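Local atomic coordinates of envelope glycoprotein (Bourbon virus, PDB entry 5ZKX), a protein that probably mediates fusion of the viral envelope with the host membrane, as a trimeric class III fusion glycoprotein related to baculovirus gp64, captured here in its postfusion form. Residues H149-R153 with E415-E421; V175-E180 with Y192-G198; E187-L191 with W424-S430. All coordinates share one frame; numbering follows the deposited sequence.

Interaction 1 (H149-R153 with E415-E421); sequences HLEVR and EGVVSDE
Glu-421 meets 149-153 largely through two waters, one bonded to each carboxylate oxygen, and no direct hydrogen bond joins the segments. Water 2 donates to OE2 of Glu-421 at 2.6 Å and to the backbone O of Glu-151, while accepting a weak bond from NE of Arg-153. Water 1 accepts from the backbone N of Glu-151 at 2.8 Å, donates to the carbonyl O of His-149 and gives only a weak bond to Glu-421 OE1. The waters thereby satisfy the backbone O of His-149 and both the N and O of Glu-151. Arg-153 NH1 forms a salt bridge with Glu-415 OE1, 3.5 Å away at the edge of the guanidinium, and its NH2 a long one with Glu-421 OE2 at 3.8 Å, the carboxylate plane there turned 70° from the guanidinium. Bends at chi2 and chi3 fold the arginine chain back so that one face of its end lies over CB of Glu-151. Val-418 to Glu-421 form a type I beta turn, placing Glu-421 at the N-cap position, just before helix 422-437. In the trimer 415-421 also touches the second subunit, whose Asp-286 accepts the backbone N-H groups of Glu-415 and Gly-416. Glu-151 OE1 takes a nearly straight bond (169°) from His-149 NE2; OE1 lies in the imidazole plane, while NE2 approaches from well above the carboxylate plane. With ND1 bonded to Gly-41 O, the ring is probably protonated and positive, which would offset the nearness of Glu-415 OE2, a like charge 4.4 Å from Glu-151 OE1.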
# COMPACT_ATOMS: atom_id res chain seq x y z
N HIS A 149 -21.74 -6.86 5.32
CA HIS A 149 -21.84 -6.79 3.87
C HIS A 149 -20.70 -7.60 3.27
O HIS A 149 -19.54 -7.42 3.64
CB HIS A 149 -21.78 -5.33 3.40
CG HIS A 149 -21.34 -5.16 1.98
ND1 HIS A 149 -22.23 -5.14 0.93
CD2 HIS A 149 -20.12 -4.98 1.44
CE1 HIS A 149 -21.57 -4.97 -0.20
NE2 HIS A 149 -20.29 -4.87 0.08
N LEU A 150 -21.04 -8.51 2.36
CA LEU A 150 -20.05 -9.36 1.71
C LEU A 150 -19.84 -8.91 0.27
O LEU A 150 -20.81 -8.72 -0.47
CB LEU A 150 -20.48 -10.83 1.75
CG LEU A 150 -19.46 -11.79 1.11
CD1 LEU A 150 -18.14 -11.75 1.87
CD2 LEU A 150 -20.00 -13.21 1.03
N GLU A 151 -18.58 -8.75 -0.11
CA GLU A 151 -18.21 -8.37 -1.47
C GLU A 151 -17.86 -9.64 -2.24
O GLU A 151 -16.88 -10.31 -1.93
CB GLU A 151 -17.04 -7.39 -1.46
CG GLU A 151 -17.03 -6.40 -2.62
CD GLU A 151 -18.08 -5.32 -2.46
OE1 GLU A 151 -17.87 -4.40 -1.64
OE2 GLU A 151 -19.12 -5.39 -3.15
N VAL A 152 -18.68 -9.97 -3.23
CA VAL A 152 -18.50 -11.17 -4.03
C VAL A 152 -17.63 -10.83 -5.24
O VAL A 152 -17.76 -9.76 -5.83
CB VAL A 152 -19.87 -11.74 -4.46
CG1 VAL A 152 -19.75 -12.60 -5.71
CG2 VAL A 152 -20.47 -12.55 -3.32
N ARG A 153 -16.72 -11.74 -5.58
CA ARG A 153 -15.76 -11.54 -6.65
C ARG A 153 -16.08 -12.45 -7.83
O ARG A 153 -16.97 -13.31 -7.77
CB ARG A 153 -14.33 -11.78 -6.16
CG ARG A 153 -13.66 -10.57 -5.51
CD ARG A 153 -14.40 -10.14 -4.26
NE ARG A 153 -13.51 -9.63 -3.23
CZ ARG A 153 -13.25 -8.34 -3.04
NH1 ARG A 153 -13.80 -7.43 -3.82
NH2 ARG A 153 -12.43 -7.97 -2.06
N GLU A 415 -9.32 -0.85 -1.46
CA GLU A 415 -10.28 -1.63 -0.70
C GLU A 415 -9.68 -2.43 0.45
O GLU A 415 -10.44 -2.84 1.35
CB GLU A 415 -11.04 -2.60 -1.62
CG GLU A 415 -12.17 -1.96 -2.40
CD GLU A 415 -13.10 -2.98 -3.04
OE1 GLU A 415 -12.70 -4.16 -3.16
OE2 GLU A 415 -14.23 -2.60 -3.40
N GLY A 416 -8.38 -2.69 0.46
CA GLY A 416 -7.78 -3.44 1.55
C GLY A 416 -7.71 -4.93 1.27
O GLY A 416 -7.88 -5.40 0.14
N VAL A 417 -7.45 -5.69 2.33
CA VAL A 417 -7.25 -7.13 2.23
C VAL A 417 -8.48 -7.88 2.73
O VAL A 417 -9.36 -7.32 3.39
CB VAL A 417 -5.98 -7.58 3.00
CG1 VAL A 417 -4.76 -6.86 2.47
CG2 VAL A 417 -6.15 -7.35 4.49
N VAL A 418 -8.55 -9.17 2.39
CA VAL A 418 -9.73 -9.98 2.71
C VAL A 418 -9.86 -10.21 4.21
O VAL A 418 -10.96 -10.13 4.77
CB VAL A 418 -9.68 -11.31 1.94
CG1 VAL A 418 -10.58 -12.35 2.59
CG2 VAL A 418 -10.09 -11.10 0.48
N SER A 419 -8.74 -10.50 4.89
CA SER A 419 -8.79 -10.77 6.32
C SER A 419 -9.34 -9.58 7.10
O SER A 419 -9.90 -9.76 8.19
CB SER A 419 -7.41 -11.15 6.83
OG SER A 419 -6.41 -10.27 6.36
N ASP A 420 -9.21 -8.37 6.56
CA ASP A 420 -9.71 -7.18 7.24
C ASP A 420 -11.21 -7.00 7.07
O ASP A 420 -11.77 -6.08 7.67
CB ASP A 420 -9.00 -5.93 6.72
CG ASP A 420 -7.63 -5.74 7.34
OD1 ASP A 420 -7.39 -6.29 8.43
OD2 ASP A 420 -6.81 -5.04 6.73
N GLU A 421 -11.87 -7.83 6.27
CA GLU A 421 -13.31 -7.69 6.08
C GLU A 421 -14.05 -7.99 7.38
O GLU A 421 -13.59 -8.76 8.22
CB GLU A 421 -13.79 -8.61 4.97
CG GLU A 421 -13.27 -8.22 3.60
CD GLU A 421 -13.65 -9.21 2.52
OE1 GLU A 421 -14.56 -10.03 2.75
OE2 GLU A 421 -13.03 -9.18 1.44
O HOH W 1 -16.99 -8.00 2.06
O HOH W 2 -13.97 -10.46 -0.57

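Interaction 2 (V175-E180 with Y192-G198); sequences VSMVAE and YSPKVFG
Two irregular segments, the second starting at the last residue of strand 188-192, come close at both ends of the contact, with CA of Glu-180 4.7 Å from CA of Ser-193 and CA of Met-177 5.2 Å from CA of Gly-198. At the first of these a CA-H...O contact runs from Glu-180 CA to Tyr-192 O (3.4 Å). Between them the 175-180 loop bends round the Phe-197 ring. Val-178 O lies 3.7 Å above one face, towards the rim, while the backbone N of Glu-180 meets the ring edge at CE2. With CG anti to its carbonyl carbon (chi1 -65°), Phe-197 sends its ring into this curve of peptide groups. Ser-193 OG donates a short 2.6 Å hydrogen bond to Glu-180 OE1, arriving 50° out of the carboxylate plane, and the other oxygen, OE2, makes a salt bridge with Lys-83. Farther in, Val-175 CG1 touches the edge of the Tyr-192 ring at CE1. The contact lies at the surface, joining the loop between strands 172-174 and 182-185 to the one that leads from strand 188-192 into strand 200-210, with helix 79-88 supplying Lys-83.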
# COMPACT_ATOMS: atom_id res chain seq x y z
N VAL A 175 -20.92 -19.12 -5.28
CA VAL A 175 -22.19 -18.59 -4.80
C VAL A 175 -23.31 -19.26 -5.57
O VAL A 175 -23.27 -19.34 -6.81
CB VAL A 175 -22.25 -17.06 -4.97
CG1 VAL A 175 -23.67 -16.56 -4.77
CG2 VAL A 175 -21.30 -16.38 -3.99
N SER A 176 -24.31 -19.77 -4.86
CA SER A 176 -25.44 -20.42 -5.51
C SER A 176 -26.27 -19.38 -6.26
O SER A 176 -26.57 -18.31 -5.73
CB SER A 176 -26.30 -21.16 -4.49
OG SER A 176 -27.18 -20.28 -3.82
N MET A 177 -26.63 -19.71 -7.50
CA MET A 177 -27.45 -18.84 -8.32
C MET A 177 -28.93 -19.20 -8.28
O MET A 177 -29.67 -18.86 -9.20
CB MET A 177 -26.95 -18.86 -9.77
CG MET A 177 -25.67 -18.08 -10.00
SD MET A 177 -24.96 -18.39 -11.63
CE MET A 177 -24.38 -20.07 -11.42
N VAL A 178 -29.37 -19.89 -7.22
CA VAL A 178 -30.75 -20.32 -7.09
C VAL A 178 -31.38 -19.78 -5.80
O VAL A 178 -32.47 -19.20 -5.83
CB VAL A 178 -30.89 -21.85 -7.16
CG1 VAL A 178 -30.90 -22.30 -8.61
CG2 VAL A 178 -29.75 -22.53 -6.41
N ALA A 179 -30.71 -19.97 -4.66
CA ALA A 179 -31.26 -19.48 -3.40
C ALA A 179 -30.18 -19.44 -2.32
O ALA A 179 -29.64 -20.49 -1.95
CB ALA A 179 -32.42 -20.36 -2.95
N GLU A 180 -29.85 -18.23 -1.85
CA GLU A 180 -29.35 -17.99 -0.49
C GLU A 180 -28.25 -18.97 -0.09
O GLU A 180 -28.45 -19.85 0.75
CB GLU A 180 -30.51 -18.03 0.51
CG GLU A 180 -31.10 -16.67 0.81
CD GLU A 180 -31.90 -16.66 2.10
OE1 GLU A 180 -32.11 -15.57 2.67
OE2 GLU A 180 -32.31 -17.75 2.55
N TYR A 192 -25.49 -16.08 2.95
CA TYR A 192 -25.37 -14.92 2.08
C TYR A 192 -26.65 -14.80 1.27
O TYR A 192 -26.99 -15.70 0.50
CB TYR A 192 -24.15 -15.05 1.17
CG TYR A 192 -24.05 -13.99 0.10
CD1 TYR A 192 -24.25 -14.31 -1.24
CD2 TYR A 192 -23.74 -12.68 0.41
CE1 TYR A 192 -24.15 -13.36 -2.22
CE2 TYR A 192 -23.63 -11.72 -0.57
CZ TYR A 192 -23.84 -12.06 -1.88
OH TYR A 192 -23.74 -11.11 -2.87
N SER A 193 -27.37 -13.69 1.46
CA SER A 193 -28.69 -13.49 0.87
C SER A 193 -28.70 -12.21 0.05
O SER A 193 -28.97 -11.12 0.58
CB SER A 193 -29.77 -13.46 1.95
OG SER A 193 -29.70 -14.60 2.78
N PRO A 194 -28.42 -12.29 -1.25
CA PRO A 194 -28.48 -11.11 -2.10
C PRO A 194 -29.89 -10.85 -2.63
O PRO A 194 -30.74 -11.73 -2.68
CB PRO A 194 -27.53 -11.48 -3.25
CG PRO A 194 -27.70 -12.95 -3.38
CD PRO A 194 -27.96 -13.48 -1.98
N LYS A 195 -30.11 -9.59 -3.02
CA LYS A 195 -31.41 -9.20 -3.56
C LYS A 195 -31.71 -9.95 -4.85
O LYS A 195 -32.78 -10.55 -5.00
CB LYS A 195 -31.47 -7.69 -3.78
CG LYS A 195 -30.75 -6.88 -2.71
CD LYS A 195 -31.73 -6.08 -1.87
CE LYS A 195 -31.00 -5.31 -0.77
NZ LYS A 195 -29.80 -4.60 -1.28
N VAL A 196 -30.77 -9.92 -5.79
CA VAL A 196 -30.92 -10.64 -7.05
C VAL A 196 -29.76 -11.62 -7.18
O VAL A 196 -28.67 -11.41 -6.63
CB VAL A 196 -30.98 -9.68 -8.25
CG1 VAL A 196 -29.59 -9.21 -8.64
CG2 VAL A 196 -31.68 -10.35 -9.42
N PHE A 197 -30.00 -12.71 -7.90
CA PHE A 197 -29.03 -13.77 -8.08
C PHE A 197 -28.30 -13.62 -9.42
O PHE A 197 -28.72 -12.87 -10.31
CB PHE A 197 -29.70 -15.14 -8.00
CG PHE A 197 -30.28 -15.45 -6.65
CD1 PHE A 197 -31.63 -15.25 -6.39
CD2 PHE A 197 -29.48 -15.94 -5.63
CE1 PHE A 197 -32.17 -15.53 -5.15
CE2 PHE A 197 -30.01 -16.23 -4.38
CZ PHE A 197 -31.36 -16.02 -4.15
N GLY A 198 -27.20 -14.35 -9.55
CA GLY A 198 -26.48 -14.39 -10.81
C GLY A 198 -25.56 -13.19 -10.99
O GLY A 198 -25.08 -12.58 -10.03

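Interaction 3 (E187-L191 with W424-S430); sequences EFSYL and WTFVANS
Phe-188 and Tyr-190 both hold CG anti to their carbonyl carbons (chi1 -63° and -50°), and as alternate residues of strand 188-191 they send their rings off the same side of the strand to Val-427 and its helical neighbours. On the helix, Val-427 has CG1 anti to the backbone N and CG2 anti to the carbonyl carbon, which puts both methyls among the rings. CG1 sits 4.1 Å above one face of Phe-188, near the rim, whereas CG2 is 3.9 Å from CD1 of the same ring and comes up to the edge of Tyr-190, 3.8 Å from its OH. Trp-424 starts away from the strand, but its indole swings back until CZ3 comes within 3.5 Å of Tyr-190 CE1; the six-membered ring and the tyrosine ring are inclined at 51°, their centroids 5.6 Å apart. About one turn beyond Val-427, Ser-430 brings OG to 3.2 Å from Phe-188 CZ, a polar group set against a ring carbon without a hydrogen bond across the interface. The axes of 188-191 and 424-430 are nearly antiparallel and approach to 11.3 Å, a separation bridged by side chains alone. The same rings have further partners: Trp-183 stacks on Tyr-190, and Tyr-48 meets Phe-188. Arg-142 reaches both sides, pairing with Glu-187 and bonding to Ser-430 O. Here is a helix packed on the face of an antiparallel sheet through an aromatic core: helix 422-437 lies against strand 188-192 and its partner 44-58 in this gp64-like glycoprotein.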
# COMPACT_ATOMS: atom_id res chain seq x y z
N GLU A 187 -17.52 -24.66 13.86
CA GLU A 187 -18.41 -23.90 14.74
C GLU A 187 -19.31 -22.94 13.98
O GLU A 187 -20.38 -22.59 14.47
CB GLU A 187 -17.60 -23.10 15.76
CG GLU A 187 -17.36 -23.79 17.08
CD GLU A 187 -16.49 -22.96 18.02
OE1 GLU A 187 -15.40 -23.44 18.40
OE2 GLU A 187 -16.89 -21.83 18.37
N PHE A 188 -18.90 -22.52 12.79
CA PHE A 188 -19.49 -21.37 12.13
C PHE A 188 -20.47 -21.80 11.05
O PHE A 188 -20.32 -22.84 10.41
CB PHE A 188 -18.41 -20.48 11.52
CG PHE A 188 -17.47 -19.88 12.53
CD1 PHE A 188 -17.66 -18.59 12.99
CD2 PHE A 188 -16.40 -20.61 13.02
CE1 PHE A 188 -16.79 -18.04 13.91
CE2 PHE A 188 -15.54 -20.07 13.94
CZ PHE A 188 -15.74 -18.78 14.39
N SER A 189 -21.49 -20.97 10.85
CA SER A 189 -22.43 -21.10 9.75
C SER A 189 -22.52 -19.76 9.04
O SER A 189 -22.56 -18.70 9.68
CB SER A 189 -23.82 -21.54 10.23
OG SER A 189 -23.84 -22.91 10.57
N TYR A 190 -22.53 -19.81 7.71
CA TYR A 190 -22.52 -18.61 6.88
C TYR A 190 -23.73 -18.62 5.96
O TYR A 190 -24.00 -19.62 5.29
CB TYR A 190 -21.24 -18.53 6.05
CG TYR A 190 -19.97 -18.73 6.84
CD1 TYR A 190 -19.24 -17.64 7.31
CD2 TYR A 190 -19.48 -20.00 7.11
CE1 TYR A 190 -18.08 -17.82 8.02
CE2 TYR A 190 -18.32 -20.19 7.82
CZ TYR A 190 -17.63 -19.09 8.28
OH TYR A 190 -16.46 -19.27 8.99
N LEU A 191 -24.44 -17.50 5.92
CA LEU A 191 -25.58 -17.32 5.04
C LEU A 191 -25.43 -16.01 4.28
O LEU A 191 -25.27 -14.94 4.89
CB LEU A 191 -26.90 -17.33 5.82
CG LEU A 191 -28.15 -17.11 4.98
CD1 LEU A 191 -28.44 -18.34 4.12
CD2 LEU A 191 -29.33 -16.77 5.87
N TRP A 424 -14.83 -11.79 8.19
CA TRP A 424 -13.65 -12.57 8.52
C TRP A 424 -12.93 -12.02 9.74
O TRP A 424 -12.19 -12.77 10.40
CB TRP A 424 -12.71 -12.62 7.32
CG TRP A 424 -13.39 -13.09 6.07
CD1 TRP A 424 -13.36 -12.48 4.85
CD2 TRP A 424 -14.20 -14.26 5.92
NE1 TRP A 424 -14.10 -13.21 3.95
CE2 TRP A 424 -14.63 -14.30 4.58
CE3 TRP A 424 -14.60 -15.29 6.78
CZ2 TRP A 424 -15.44 -15.32 4.08
CZ3 TRP A 424 -15.40 -16.30 6.29
CH2 TRP A 424 -15.81 -16.31 4.95
N THR A 425 -13.12 -10.75 10.07
CA THR A 425 -12.60 -10.22 11.32
C THR A 425 -13.43 -10.72 12.50
O THR A 425 -12.89 -11.02 13.57
CB THR A 425 -12.57 -8.70 11.28
OG1 THR A 425 -11.79 -8.28 10.15
CG2 THR A 425 -11.97 -8.13 12.55
N PHE A 426 -14.75 -10.83 12.31
CA PHE A 426 -15.60 -11.45 13.31
C PHE A 426 -15.18 -12.90 13.56
O PHE A 426 -15.10 -13.34 14.72
CB PHE A 426 -17.06 -11.39 12.85
CG PHE A 426 -18.02 -12.09 13.77
CD1 PHE A 426 -18.51 -11.45 14.90
CD2 PHE A 426 -18.45 -13.38 13.50
CE1 PHE A 426 -19.40 -12.08 15.74
CE2 PHE A 426 -19.34 -14.02 14.34
CZ PHE A 426 -19.82 -13.37 15.46
N VAL A 427 -14.92 -13.65 12.49
CA VAL A 427 -14.50 -15.04 12.63
C VAL A 427 -13.17 -15.13 13.36
O VAL A 427 -12.99 -15.92 14.29
CB VAL A 427 -14.45 -15.72 11.25
CG1 VAL A 427 -13.62 -17.00 11.31
CG2 VAL A 427 -15.85 -16.01 10.75
N ALA A 428 -12.20 -14.31 12.95
CA ALA A 428 -10.87 -14.39 13.54
C ALA A 428 -10.88 -14.02 15.01
O ALA A 428 -10.15 -14.61 15.81
CB ALA A 428 -9.89 -13.50 12.77
N ASN A 429 -11.71 -13.04 15.39
CA ASN A 429 -11.79 -12.65 16.79
C ASN A 429 -12.46 -13.73 17.64
O ASN A 429 -12.02 -14.00 18.76
CB ASN A 429 -12.55 -11.33 16.92
CG ASN A 429 -11.80 -10.16 16.31
OD1 ASN A 429 -10.57 -10.17 16.21
ND2 ASN A 429 -12.54 -9.14 15.89
N SER A 430 -13.52 -14.34 17.11
CA SER A 430 -14.19 -15.41 17.83
C SER A 430 -13.25 -16.58 18.11
O SER A 430 -13.21 -17.11 19.22
CB SER A 430 -15.41 -15.88 17.03
OG SER A 430 -15.63 -17.26 17.23

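Overall arrangement
Interaction 3 is buried and mainly aromatic and aliphatic; interaction 1 is partly buried and relies on charges and shared waters; interaction 2 lies at the surface, mixing one short hydrogen bond with peptide groups around a ring. Interactions 1 and 3 are consecutive holds on the same C-terminal region: the turn at 418-421 leads straight into helix 422-437, and Ser-419 O probably receives a hydrogen bond from Thr-425 OG1. Interactions 2 and 3 share strand 188-192, whose end passes from the sheet core into the outer loop. Tyr-192 ties interaction 2 to interaction 1, packing against Leu-150 and Val-152. Only interaction 1 also reaches another subunit.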